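Local atomic coordinates of carboxylesterase YBFK (Bacillus subtilis, PDB entry 4CCY), a protein that catalyses the hydrolysis of carboxylic esters to an alcohol and a carboxylate, as a bacterial carboxylesterase of the alpha/beta hydrolase superfamily. Residues Tyr190-Leu195 with Leu275-Pro280; Ala34-Thr39 with Lys94-Ala99; Ala105-Trp110 with Ile135-Leu140; Arg16-Tyr21 with Val204-Glu209. One frame throughout, in Å; residues are numbered along the deposited sequence.

Interaction 1. Residues Tyr190-Leu195 with Leu275-Pro280; sequences YDLHPL and LSLEQP. With NA (sodium ion), chain D.
A sodium site in the loop leading to helix 194-205 sits beside the short helix 275-278, and Y190 serves both: its backbone holds the ion while its ring lies against L277 and E278. The methylene CG of E278 rests over one face of the phenol, 3.4 Å from Y190 CG, and the carboxylate plane is tilted only 29° from the ring. Further out along the ring, Y190 OH comes to 3.4 Å from L277 CB, the two side chains crossing at about a right angle. With CG of Y190 turned opposite the backbone N (chi1 180°), the ring is carried to the helix. A looser apolar touch, L192 CD2 to L277 CD1 at 4.0 Å, adds a second apolar contact; L192 also packs on helices 175-186 and 194-205. The polar end of E278 is engaged elsewhere, its OE1 accepting from the backbone N-H of G272.

Sodium is bound by Y190 O at 2.4 Å, by three waters and by T186 and G187, which makes six ligands. D191 works in the second shell: its OD1 accepts from two of the metal-bound waters, at 2.9 Å from water 1 and 2.7 Å from water 2, which would help to orient them. E278 lies about 6 Å, side chain to side chain, from H273, the probable charge-relay histidine; the contact thus joins the sodium-binding loop to the short helix just after that residue in the alpha/beta hydrolase fold.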
# COMPACT_ATOMS: atom_id res chain seq x y z
N TYR A 190 -1.45 19.31 3.73
CA TYR A 190 -2.28 18.24 4.24
C TYR A 190 -1.87 17.80 5.64
O TYR A 190 -0.69 17.64 5.94
CB TYR A 190 -2.26 17.04 3.28
CG TYR A 190 -3.10 15.88 3.76
CD1 TYR A 190 -4.49 15.95 3.74
CD2 TYR A 190 -2.51 14.71 4.25
CE1 TYR A 190 -5.27 14.91 4.19
CE2 TYR A 190 -3.28 13.65 4.71
CZ TYR A 190 -4.66 13.75 4.68
OH TYR A 190 -5.44 12.72 5.13
N ASP A 191 -2.87 17.65 6.51
CA ASP A 191 -2.70 17.06 7.83
C ASP A 191 -3.48 15.76 7.87
O ASP A 191 -4.63 15.71 7.45
CB ASP A 191 -3.27 17.95 8.94
CG ASP A 191 -2.55 19.27 9.06
OD1 ASP A 191 -1.31 19.30 9.02
OD2 ASP A 191 -3.25 20.29 9.23
N LEU A 192 -2.85 14.71 8.39
CA LEU A 192 -3.55 13.46 8.63
C LEU A 192 -4.68 13.71 9.61
O LEU A 192 -4.61 14.65 10.41
CB LEU A 192 -2.60 12.44 9.24
CG LEU A 192 -1.49 11.93 8.32
CD1 LEU A 192 -0.54 11.03 9.10
CD2 LEU A 192 -2.10 11.20 7.12
N HIS A 193 -5.72 12.87 9.55
CA HIS A 193 -6.69 12.82 10.64
C HIS A 193 -5.91 12.55 11.92
O HIS A 193 -4.97 11.79 11.91
CB HIS A 193 -7.72 11.73 10.41
CG HIS A 193 -8.86 11.76 11.40
ND1 HIS A 193 -8.71 11.39 12.69
CD2 HIS A 193 -10.19 12.14 11.25
CE1 HIS A 193 -9.88 11.53 13.33
NE2 HIS A 193 -10.78 11.99 12.45
N PRO A 194 -6.29 13.21 13.03
CA PRO A 194 -5.56 12.98 14.30
C PRO A 194 -5.41 11.50 14.72
O PRO A 194 -4.40 11.13 15.34
CB PRO A 194 -6.40 13.75 15.31
CG PRO A 194 -6.99 14.86 14.52
CD PRO A 194 -7.24 14.33 13.14
N LEU A 195 -6.40 10.66 14.41
CA LEU A 195 -6.33 9.25 14.77
C LEU A 195 -5.21 8.56 14.03
O LEU A 195 -4.45 7.79 14.63
CB LEU A 195 -7.67 8.55 14.55
CG LEU A 195 -8.80 8.97 15.50
CD1 LEU A 195 -10.11 8.27 15.15
CD2 LEU A 195 -8.43 8.73 16.96
N LEU A 275 -1.88 10.40 -1.81
CA LEU A 275 -2.90 10.79 -2.78
C LEU A 275 -4.30 10.26 -2.46
O LEU A 275 -5.29 10.98 -2.66
CB LEU A 275 -2.45 10.38 -4.19
CG LEU A 275 -3.27 10.68 -5.45
CD1 LEU A 275 -3.88 12.08 -5.44
CD2 LEU A 275 -2.39 10.48 -6.69
N SER A 276 -4.40 9.03 -1.97
CA SER A 276 -5.71 8.47 -1.66
C SER A 276 -6.35 9.15 -0.44
O SER A 276 -7.58 9.14 -0.28
CB SER A 276 -5.64 6.96 -1.46
OG SER A 276 -4.74 6.65 -0.40
N LEU A 277 -5.51 9.73 0.43
CA LEU A 277 -5.98 10.44 1.62
C LEU A 277 -6.26 11.92 1.35
O LEU A 277 -7.21 12.48 1.92
CB LEU A 277 -4.99 10.30 2.78
CG LEU A 277 -4.92 8.95 3.52
CD1 LEU A 277 -3.61 8.85 4.29
CD2 LEU A 277 -6.12 8.72 4.44
N GLU A 278 -5.44 12.53 0.50
CA GLU A 278 -5.54 13.96 0.16
C GLU A 278 -6.64 14.31 -0.83
O GLU A 278 -7.26 15.37 -0.72
CB GLU A 278 -4.23 14.41 -0.46
CG GLU A 278 -3.36 15.20 0.48
CD GLU A 278 -2.16 15.79 -0.22
OE1 GLU A 278 -1.25 15.02 -0.56
OE2 GLU A 278 -2.15 17.03 -0.44
N GLN A 279 -6.84 13.46 -1.83
CA GLN A 279 -7.86 13.69 -2.86
C GLN A 279 -8.75 12.46 -2.99
O GLN A 279 -8.84 11.88 -4.08
CB GLN A 279 -7.21 14.02 -4.21
CG GLN A 279 -6.36 15.28 -4.23
CD GLN A 279 -7.18 16.55 -4.10
OE1 GLN A 279 -8.41 16.53 -4.22
NE2 GLN A 279 -6.51 17.67 -3.87
N PRO A 280 -9.42 12.07 -1.88
CA PRO A 280 -10.18 10.83 -1.90
C PRO A 280 -11.34 10.85 -2.91
O PRO A 280 -11.61 9.82 -3.52
CB PRO A 280 -10.72 10.72 -0.46
CG PRO A 280 -10.72 12.10 0.07
CD PRO A 280 -9.53 12.76 -0.57
NA NA D . 1.45 18.42 6.80
O HOH W 1 0.92 17.48 8.89
O HOH W 2 0.30 20.36 7.19
O HOH W 3 3.55 19.05 7.04

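Interaction 2. Residues Ala34-Thr39 with Lys94-Ala99; sequences AFYVST and KSIPSA
A first torsion of -60° in Y36 sets the ring beside the backbone N and carries its far edge to the loop of K94, while in I96 chi1 (-50°) directs CG1 toward the tyrosine and chi2 (146°) places CD1 near the same edge atom. The closest approach is Y36 CE2 to K94 O, 3.3 Å, with the carbonyl oxygen at the ring edge and near its plane. A C-H group therefore faces the oxygen, a placement suited to a weak electrostatic attraction. I96 CD1 adds an apolar touch to the same atom, Y36 CE2, at 4.0 Å. K94 gives the tyrosine only the base of its side chain, CB lying 4.2 Å from Y36 OH; the rest of the chain leads away, and its NZ forms a salt bridge with D22.

Farther along, water 4 joins the two segments, 2.7 Å from S98 OG and donating to T39 O over a long 3.3 Å.

Strand 42-49 relates the partners. It pairs antiparallel with 33-37, through F35 with I46 and V37 with T44, and also with the weakly bonded strand 96-97, through I96 with K43. Y36 thus leans over a shared neighbour, where its ring also meets K43 in a cation-pi contact and H45 edge-to-face. The contact lies at the surface, where the antiparallel start of the sheet meets the loop after strand 82-86. Its chemistry is modest: one carbonyl at a ring edge, one methyl and one bridging water suggest a weak direct contact, the backbone hydrogen bonds of each segment to strand 42-49 being the stronger link.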
# COMPACT_ATOMS: atom_id res chain seq x y z
N ALA A 34 -13.13 -8.46 10.33
CA ALA A 34 -11.68 -8.55 10.51
C ALA A 34 -11.33 -9.99 10.86
O ALA A 34 -12.03 -10.61 11.65
CB ALA A 34 -11.21 -7.59 11.60
N PHE A 35 -10.28 -10.54 10.26
CA PHE A 35 -9.83 -11.92 10.56
C PHE A 35 -8.39 -12.14 10.07
O PHE A 35 -7.81 -11.26 9.44
CB PHE A 35 -10.77 -12.97 9.95
CG PHE A 35 -10.95 -12.84 8.46
CD1 PHE A 35 -11.83 -11.88 7.92
CD2 PHE A 35 -10.26 -13.68 7.59
CE1 PHE A 35 -11.98 -11.76 6.54
CE2 PHE A 35 -10.42 -13.55 6.21
CZ PHE A 35 -11.29 -12.60 5.68
N TYR A 36 -7.82 -13.30 10.38
CA TYR A 36 -6.47 -13.61 9.89
C TYR A 36 -6.52 -14.72 8.87
O TYR A 36 -7.38 -15.60 8.94
CB TYR A 36 -5.54 -14.01 11.03
CG TYR A 36 -5.36 -12.93 12.07
CD1 TYR A 36 -6.25 -12.81 13.14
CD2 TYR A 36 -4.30 -12.03 11.99
CE1 TYR A 36 -6.10 -11.82 14.09
CE2 TYR A 36 -4.14 -11.04 12.94
CZ TYR A 36 -5.04 -10.95 13.99
OH TYR A 36 -4.88 -9.97 14.92
N VAL A 37 -5.60 -14.68 7.91
CA VAL A 37 -5.39 -15.81 7.02
C VAL A 37 -3.98 -16.36 7.19
O VAL A 37 -3.05 -15.62 7.54
CB VAL A 37 -5.68 -15.49 5.53
CG1 VAL A 37 -7.18 -15.30 5.32
CG2 VAL A 37 -4.88 -14.32 5.03
N SER A 38 -3.84 -17.66 6.95
CA SER A 38 -2.55 -18.32 7.05
C SER A 38 -1.69 -18.10 5.82
O SER A 38 -2.19 -18.10 4.70
CB SER A 38 -2.73 -19.81 7.30
OG SER A 38 -2.76 -20.05 8.70
N THR A 39 -0.40 -17.89 6.05
CA THR A 39 0.58 -17.77 4.97
C THR A 39 1.89 -18.30 5.52
O THR A 39 2.08 -18.36 6.74
CB THR A 39 0.78 -16.30 4.50
OG1 THR A 39 1.71 -15.64 5.37
CG2 THR A 39 -0.54 -15.52 4.43
N LYS A 94 -1.39 -5.37 12.24
CA LYS A 94 -1.86 -6.54 12.99
C LYS A 94 -1.41 -7.90 12.43
O LYS A 94 -1.64 -8.96 13.04
CB LYS A 94 -3.39 -6.51 13.10
CG LYS A 94 -3.94 -5.40 13.98
CD LYS A 94 -5.37 -5.70 14.42
CE LYS A 94 -6.04 -4.45 14.97
NZ LYS A 94 -7.01 -4.80 16.04
N SER A 95 -0.76 -7.89 11.27
CA SER A 95 -0.18 -9.12 10.75
C SER A 95 0.99 -9.56 11.63
O SER A 95 1.72 -8.72 12.17
CB SER A 95 0.19 -8.95 9.27
OG SER A 95 -1.00 -8.69 8.51
N ILE A 96 1.14 -10.88 11.82
CA ILE A 96 2.09 -11.44 12.79
C ILE A 96 3.19 -12.26 12.10
O ILE A 96 2.98 -13.41 11.73
CB ILE A 96 1.37 -12.33 13.84
CG1 ILE A 96 0.19 -11.59 14.46
CG2 ILE A 96 2.34 -12.80 14.92
CD1 ILE A 96 -0.97 -12.50 14.79
N PRO A 97 4.37 -11.66 11.94
CA PRO A 97 5.42 -12.35 11.17
C PRO A 97 5.90 -13.66 11.81
O PRO A 97 6.09 -13.72 13.02
CB PRO A 97 6.56 -11.32 11.13
CG PRO A 97 5.94 -9.99 11.43
CD PRO A 97 4.76 -10.30 12.34
N SER A 98 6.03 -14.69 10.99
CA SER A 98 6.80 -15.88 11.35
C SER A 98 8.15 -15.77 10.63
O SER A 98 8.94 -14.92 10.99
CB SER A 98 6.04 -17.16 10.99
OG SER A 98 5.75 -17.20 9.60
N ALA A 99 8.41 -16.61 9.62
CA ALA A 99 9.58 -16.42 8.76
C ALA A 99 9.60 -15.02 8.14
O ALA A 99 8.58 -14.56 7.61
CB ALA A 99 9.61 -17.46 7.64
O HOH W 4 4.09 -19.24 9.14

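Interaction 3. Residues Ala105-Trp110 with Ile135-Leu140; sequences ADFAEW and IVNFLL
Apolar packing between A108 and F138 marks the place where helices 104-118 and 130-141 come together, A108 CA and F138 CA lying 5.3 Å apart. The local axes approach to 9.2 Å and cross at -81°, nearly perpendicular, so a few residues on each side carry the contact. The small A108 lets the second helix in: its CB lies 4.3 Å from F138 CD1. The edge of the F138 ring, CD1 and CE1, is what reaches the backbone of A108, and a first torsion of -168° brings it there from a backbone direction that does not face the partner. The ring also meets F115 and packs on V146 of strand 146-152.

N137 brings a polar group to the crossing, though it meets the other segment only by van der Waals contact: its ND2 stands 3.8 Å from F107 CB and 4.0 Å from A108 CB. The hydrogen bond of ND2 goes to the backbone O of R104, just before the segment, while OD1 accepts from R141 NE. Both ends of a buried amide are thus satisfied, one by each helix, and its rotation is fixed.

Ring-edge contacts are two: N137 ND2 near the plane of the F107 ring, and A108 O, 3.9 Å from F138 CE1 and near the F138 ring plane.

In the fold these helices come before and after strand 123-128, and the second begins just beyond the probable nucleophile S129, at a GxSxG elbow. Helix 130-141 packs on strand 146-152 through I135, V136, F138 and L139, while helix 104-118 reaches strand 42-49 through the W110 NE1 bond to T44.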
# COMPACT_ATOMS: atom_id res chain seq x y z
N ALA A 105 10.71 -12.39 -4.55
CA ALA A 105 10.07 -13.70 -4.73
C ALA A 105 9.20 -14.03 -3.51
O ALA A 105 8.05 -14.42 -3.66
CB ALA A 105 11.11 -14.78 -4.98
N ASP A 106 9.75 -13.84 -2.30
CA ASP A 106 8.97 -13.97 -1.06
C ASP A 106 7.68 -13.14 -1.07
O ASP A 106 6.61 -13.66 -0.73
CB ASP A 106 9.80 -13.54 0.16
CG ASP A 106 10.95 -14.49 0.47
OD1 ASP A 106 10.97 -15.64 -0.02
OD2 ASP A 106 11.83 -14.07 1.23
N PHE A 107 7.78 -11.86 -1.46
CA PHE A 107 6.62 -10.97 -1.45
C PHE A 107 5.48 -11.57 -2.26
O PHE A 107 4.34 -11.58 -1.82
CB PHE A 107 6.93 -9.56 -2.00
CG PHE A 107 8.08 -8.86 -1.31
CD1 PHE A 107 8.45 -9.18 0.01
CD2 PHE A 107 8.79 -7.87 -1.98
CE1 PHE A 107 9.53 -8.54 0.62
CE2 PHE A 107 9.85 -7.22 -1.37
CZ PHE A 107 10.22 -7.55 -0.08
N ALA A 108 5.80 -12.04 -3.47
CA ALA A 108 4.79 -12.63 -4.36
C ALA A 108 4.26 -13.96 -3.82
O ALA A 108 3.07 -14.26 -3.96
CB ALA A 108 5.32 -12.77 -5.77
N GLU A 109 5.12 -14.75 -3.17
CA GLU A 109 4.66 -15.99 -2.53
C GLU A 109 3.71 -15.71 -1.36
O GLU A 109 2.69 -16.38 -1.22
CB GLU A 109 5.83 -16.90 -2.11
CG GLU A 109 6.56 -17.55 -3.28
CD GLU A 109 5.64 -18.43 -4.13
OE1 GLU A 109 4.97 -19.32 -3.57
OE2 GLU A 109 5.59 -18.26 -5.37
N TRP A 110 4.04 -14.70 -0.55
CA TRP A 110 3.15 -14.23 0.52
C TRP A 110 1.77 -13.91 -0.02
O TRP A 110 0.78 -14.37 0.53
CB TRP A 110 3.75 -12.99 1.21
CG TRP A 110 2.77 -12.29 2.14
CD1 TRP A 110 2.11 -12.82 3.24
CD2 TRP A 110 2.28 -10.90 2.04
NE1 TRP A 110 1.30 -11.88 3.84
CE2 TRP A 110 1.34 -10.72 3.16
CE3 TRP A 110 2.53 -9.84 1.18
CZ2 TRP A 110 0.70 -9.50 3.38
CZ3 TRP A 110 1.86 -8.63 1.41
CH2 TRP A 110 0.96 -8.46 2.49
N ILE A 135 2.29 -4.49 -5.53
CA ILE A 135 1.40 -4.79 -6.64
C ILE A 135 2.15 -4.90 -7.97
O ILE A 135 1.88 -5.82 -8.73
CB ILE A 135 0.20 -3.82 -6.70
CG1 ILE A 135 -0.75 -4.14 -5.55
CG2 ILE A 135 -0.56 -3.93 -8.02
CD1 ILE A 135 -1.61 -2.99 -5.12
N VAL A 136 3.09 -4.00 -8.22
CA VAL A 136 3.90 -4.08 -9.44
C VAL A 136 4.67 -5.40 -9.45
O VAL A 136 4.69 -6.11 -10.46
CB VAL A 136 4.86 -2.90 -9.60
CG1 VAL A 136 5.67 -3.03 -10.89
CG2 VAL A 136 4.08 -1.58 -9.58
N ASN A 137 5.29 -5.73 -8.32
CA ASN A 137 6.01 -7.00 -8.17
C ASN A 137 5.10 -8.22 -8.38
O ASN A 137 5.47 -9.17 -9.08
CB ASN A 137 6.69 -7.08 -6.80
CG ASN A 137 7.55 -8.32 -6.66
OD1 ASN A 137 8.57 -8.45 -7.34
ND2 ASN A 137 7.14 -9.25 -5.77
N PHE A 138 3.91 -8.18 -7.78
CA PHE A 138 2.91 -9.25 -7.93
C PHE A 138 2.41 -9.45 -9.37
O PHE A 138 2.39 -10.58 -9.86
CB PHE A 138 1.72 -9.07 -6.95
CG PHE A 138 0.82 -10.28 -6.86
CD1 PHE A 138 1.29 -11.47 -6.33
CD2 PHE A 138 -0.49 -10.23 -7.35
CE1 PHE A 138 0.47 -12.59 -6.26
CE2 PHE A 138 -1.32 -11.35 -7.28
CZ PHE A 138 -0.83 -12.53 -6.73
N LEU A 139 2.02 -8.38 -10.05
CA LEU A 139 1.51 -8.51 -11.42
C LEU A 139 2.60 -9.00 -12.39
O LEU A 139 2.28 -9.64 -13.40
CB LEU A 139 0.85 -7.20 -11.91
CG LEU A 139 1.73 -5.95 -12.03
CD1 LEU A 139 2.46 -5.90 -13.36
CD2 LEU A 139 0.89 -4.70 -11.82
N LEU A 140 3.87 -8.71 -12.09
CA LEU A 140 4.99 -9.23 -12.87
C LEU A 140 5.22 -10.71 -12.62
O LEU A 140 5.46 -11.48 -13.55
CB LEU A 140 6.28 -8.47 -12.56
CG LEU A 140 6.52 -7.09 -13.16
CD1 LEU A 140 7.72 -6.44 -12.48
CD2 LEU A 140 6.75 -7.18 -14.66

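Interaction 4. Residues Arg16-Tyr21 with Val204-Glu209; sequences RFYQAY and VEWQDE
The carbonyl oxygen of F17 accepts a hydrogen bond from the backbone N-H of Y21, 2.8 Å from O to N, a helical bond of the N-terminal helix 12-24, whose residues F17 and Y18 pack against W206 in a small aromatic cluster. W206 is the first residue to leave helix 194-205, one of the helices placed between strands 146-152 and 236-241, where alpha/beta hydrolases commonly carry their cap.

The F17 ring and the six-membered ring of W206 are turned by only 29° but slid apart, with centroids 5.7 Å distant, so the rings barely overlap and approach each other obliquely. The nearest atoms are F17 CD2 and W206 CE3, 3.6 Å apart. Each side chain is extended from its own backbone with CG away from the N, F17 at chi1 170° and W206 at -177°, and this points both rings into the gap between the segments. Y18 meets the indole with its edge: CE1 lies 3.9 Å from W206 CH2, and CH2 and CZ3 of the indole lie near the phenol plane. Beyond the cluster, Y18 OH is hydrogen-bonded to R211, a residue whose side chain also touches W206.

At the rim of this buried patch, R16 NH1 and E205 OE1 stand 4.5 Å apart; opposite in charge, they are too distant for a salt bridge, and any attraction is probably weak. The backbone after the helix is secured by W206 O, which accepts from K92 NZ. D208 then folds back over the indole, placing its CB 3.7 Å above the ring plane, offset toward the rim.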
# COMPACT_ATOMS: atom_id res chain seq x y z
N ARG A 16 -0.24 -0.10 23.21
CA ARG A 16 -0.61 1.27 22.86
C ARG A 16 -0.85 1.41 21.35
O ARG A 16 -1.75 2.14 20.93
CB ARG A 16 0.42 2.26 23.38
CG ARG A 16 0.22 2.61 24.85
CD ARG A 16 1.22 3.64 25.33
NE ARG A 16 2.37 3.02 25.99
CZ ARG A 16 3.62 3.06 25.54
NH1 ARG A 16 3.92 3.70 24.42
NH2 ARG A 16 4.58 2.46 26.23
N PHE A 17 -0.05 0.70 20.55
CA PHE A 17 -0.24 0.69 19.10
C PHE A 17 -1.54 0.00 18.66
O PHE A 17 -2.32 0.57 17.89
CB PHE A 17 0.96 0.05 18.37
CG PHE A 17 0.69 -0.21 16.91
CD1 PHE A 17 0.62 0.86 16.01
CD2 PHE A 17 0.48 -1.50 16.44
CE1 PHE A 17 0.37 0.64 14.66
CE2 PHE A 17 0.22 -1.73 15.10
CZ PHE A 17 0.17 -0.66 14.20
N TYR A 18 -1.76 -1.22 19.15
CA TYR A 18 -3.00 -1.94 18.91
C TYR A 18 -4.21 -1.10 19.34
O TYR A 18 -5.20 -1.04 18.62
CB TYR A 18 -2.98 -3.33 19.60
CG TYR A 18 -2.40 -4.46 18.75
CD1 TYR A 18 -1.05 -4.50 18.41
CD2 TYR A 18 -3.22 -5.51 18.29
CE1 TYR A 18 -0.53 -5.52 17.62
CE2 TYR A 18 -2.72 -6.55 17.51
CZ TYR A 18 -1.37 -6.55 17.17
OH TYR A 18 -0.86 -7.57 16.39
N GLN A 19 -4.09 -0.42 20.48
CA GLN A 19 -5.15 0.47 20.94
C GLN A 19 -5.37 1.63 19.96
O GLN A 19 -6.51 1.91 19.59
CB GLN A 19 -4.88 0.98 22.36
CG GLN A 19 -5.16 -0.05 23.45
CD GLN A 19 -4.71 0.40 24.84
OE1 GLN A 19 -4.13 1.47 25.01
NE2 GLN A 19 -4.98 -0.43 25.85
N ALA A 20 -4.29 2.27 19.52
CA ALA A 20 -4.39 3.35 18.54
C ALA A 20 -5.01 2.89 17.21
O ALA A 20 -5.83 3.61 16.64
CB ALA A 20 -3.03 4.01 18.32
N TYR A 21 -4.60 1.71 16.72
CA TYR A 21 -5.17 1.07 15.52
C TYR A 21 -6.69 0.89 15.66
O TYR A 21 -7.44 1.24 14.76
CB TYR A 21 -4.50 -0.29 15.29
CG TYR A 21 -4.60 -0.90 13.90
CD1 TYR A 21 -5.69 -0.63 13.05
CD2 TYR A 21 -3.63 -1.78 13.44
CE1 TYR A 21 -5.78 -1.20 11.78
CE2 TYR A 21 -3.72 -2.36 12.18
CZ TYR A 21 -4.80 -2.06 11.36
OH TYR A 21 -4.90 -2.64 10.11
N VAL A 204 5.69 3.52 15.31
CA VAL A 204 7.12 3.76 15.34
C VAL A 204 7.69 3.63 16.77
O VAL A 204 8.78 3.11 16.96
CB VAL A 204 7.46 5.13 14.70
CG1 VAL A 204 8.96 5.36 14.69
CG2 VAL A 204 6.92 5.22 13.27
N GLU A 205 6.94 4.10 17.77
CA GLU A 205 7.35 3.95 19.17
C GLU A 205 7.49 2.49 19.59
O GLU A 205 8.36 2.15 20.39
CB GLU A 205 6.39 4.68 20.10
CG GLU A 205 6.57 6.19 20.05
CD GLU A 205 5.59 6.93 20.93
OE1 GLU A 205 4.39 6.56 20.96
OE2 GLU A 205 6.03 7.90 21.58
N TRP A 206 6.63 1.64 19.05
CA TRP A 206 6.69 0.21 19.32
C TRP A 206 7.94 -0.37 18.72
O TRP A 206 8.07 -0.44 17.51
CB TRP A 206 5.43 -0.48 18.79
CG TRP A 206 5.37 -1.97 19.08
CD1 TRP A 206 6.02 -2.67 20.09
CD2 TRP A 206 4.57 -2.98 18.37
NE1 TRP A 206 5.71 -4.01 20.04
CE2 TRP A 206 4.84 -4.26 19.04
CE3 TRP A 206 3.70 -2.95 17.29
CZ2 TRP A 206 4.25 -5.44 18.62
CZ3 TRP A 206 3.11 -4.15 16.88
CH2 TRP A 206 3.39 -5.37 17.52
N GLN A 207 8.87 -0.79 19.57
CA GLN A 207 10.12 -1.37 19.12
C GLN A 207 9.97 -2.87 18.86
O GLN A 207 10.10 -3.68 19.78
CB GLN A 207 11.25 -1.10 20.12
CG GLN A 207 11.59 0.38 20.28
CD GLN A 207 11.82 1.08 18.94
OE1 GLN A 207 11.04 1.95 18.55
NE2 GLN A 207 12.88 0.70 18.24
N ASP A 208 9.68 -3.23 17.62
CA ASP A 208 9.53 -4.63 17.24
C ASP A 208 10.23 -4.85 15.89
O ASP A 208 9.75 -4.39 14.84
CB ASP A 208 8.05 -4.99 17.18
CG ASP A 208 7.79 -6.47 17.00
OD1 ASP A 208 8.60 -7.30 17.46
OD2 ASP A 208 6.75 -6.81 16.42
N GLU A 209 11.37 -5.52 15.92
CA GLU A 209 12.21 -5.61 14.72
C GLU A 209 11.59 -6.43 13.58
O GLU A 209 11.83 -6.14 12.40
CB GLU A 209 13.67 -6.01 15.04
CG GLU A 209 13.85 -7.30 15.81
CD GLU A 209 15.30 -7.59 16.17
OE1 GLU A 209 15.88 -6.85 17.01
OE2 GLU A 209 15.88 -8.56 15.63

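In the fold
From the N terminus the chain opens interaction 4 at 16-21 in helix 12-24, and the long loop that closes at 204-209 encloses two shorter ones. Interaction 2 runs from 34-39 to 94-99, and interaction 3 follows it in series from 105-110 to 135-140; the two touch where T39 meets W110. Interaction 2 also meets interaction 4, through K94 with Y18 and Y21. Interaction 1 starts at 190-195, before interaction 4 has closed, and ends at 275-280, so these two cross; both use helix 194-205. Interaction 4 ties the N-terminal helix to the end of that inserted helix, interaction 2 strand 33-37 to the region of strand 96-97, interaction 3 two helices flanking the sheet.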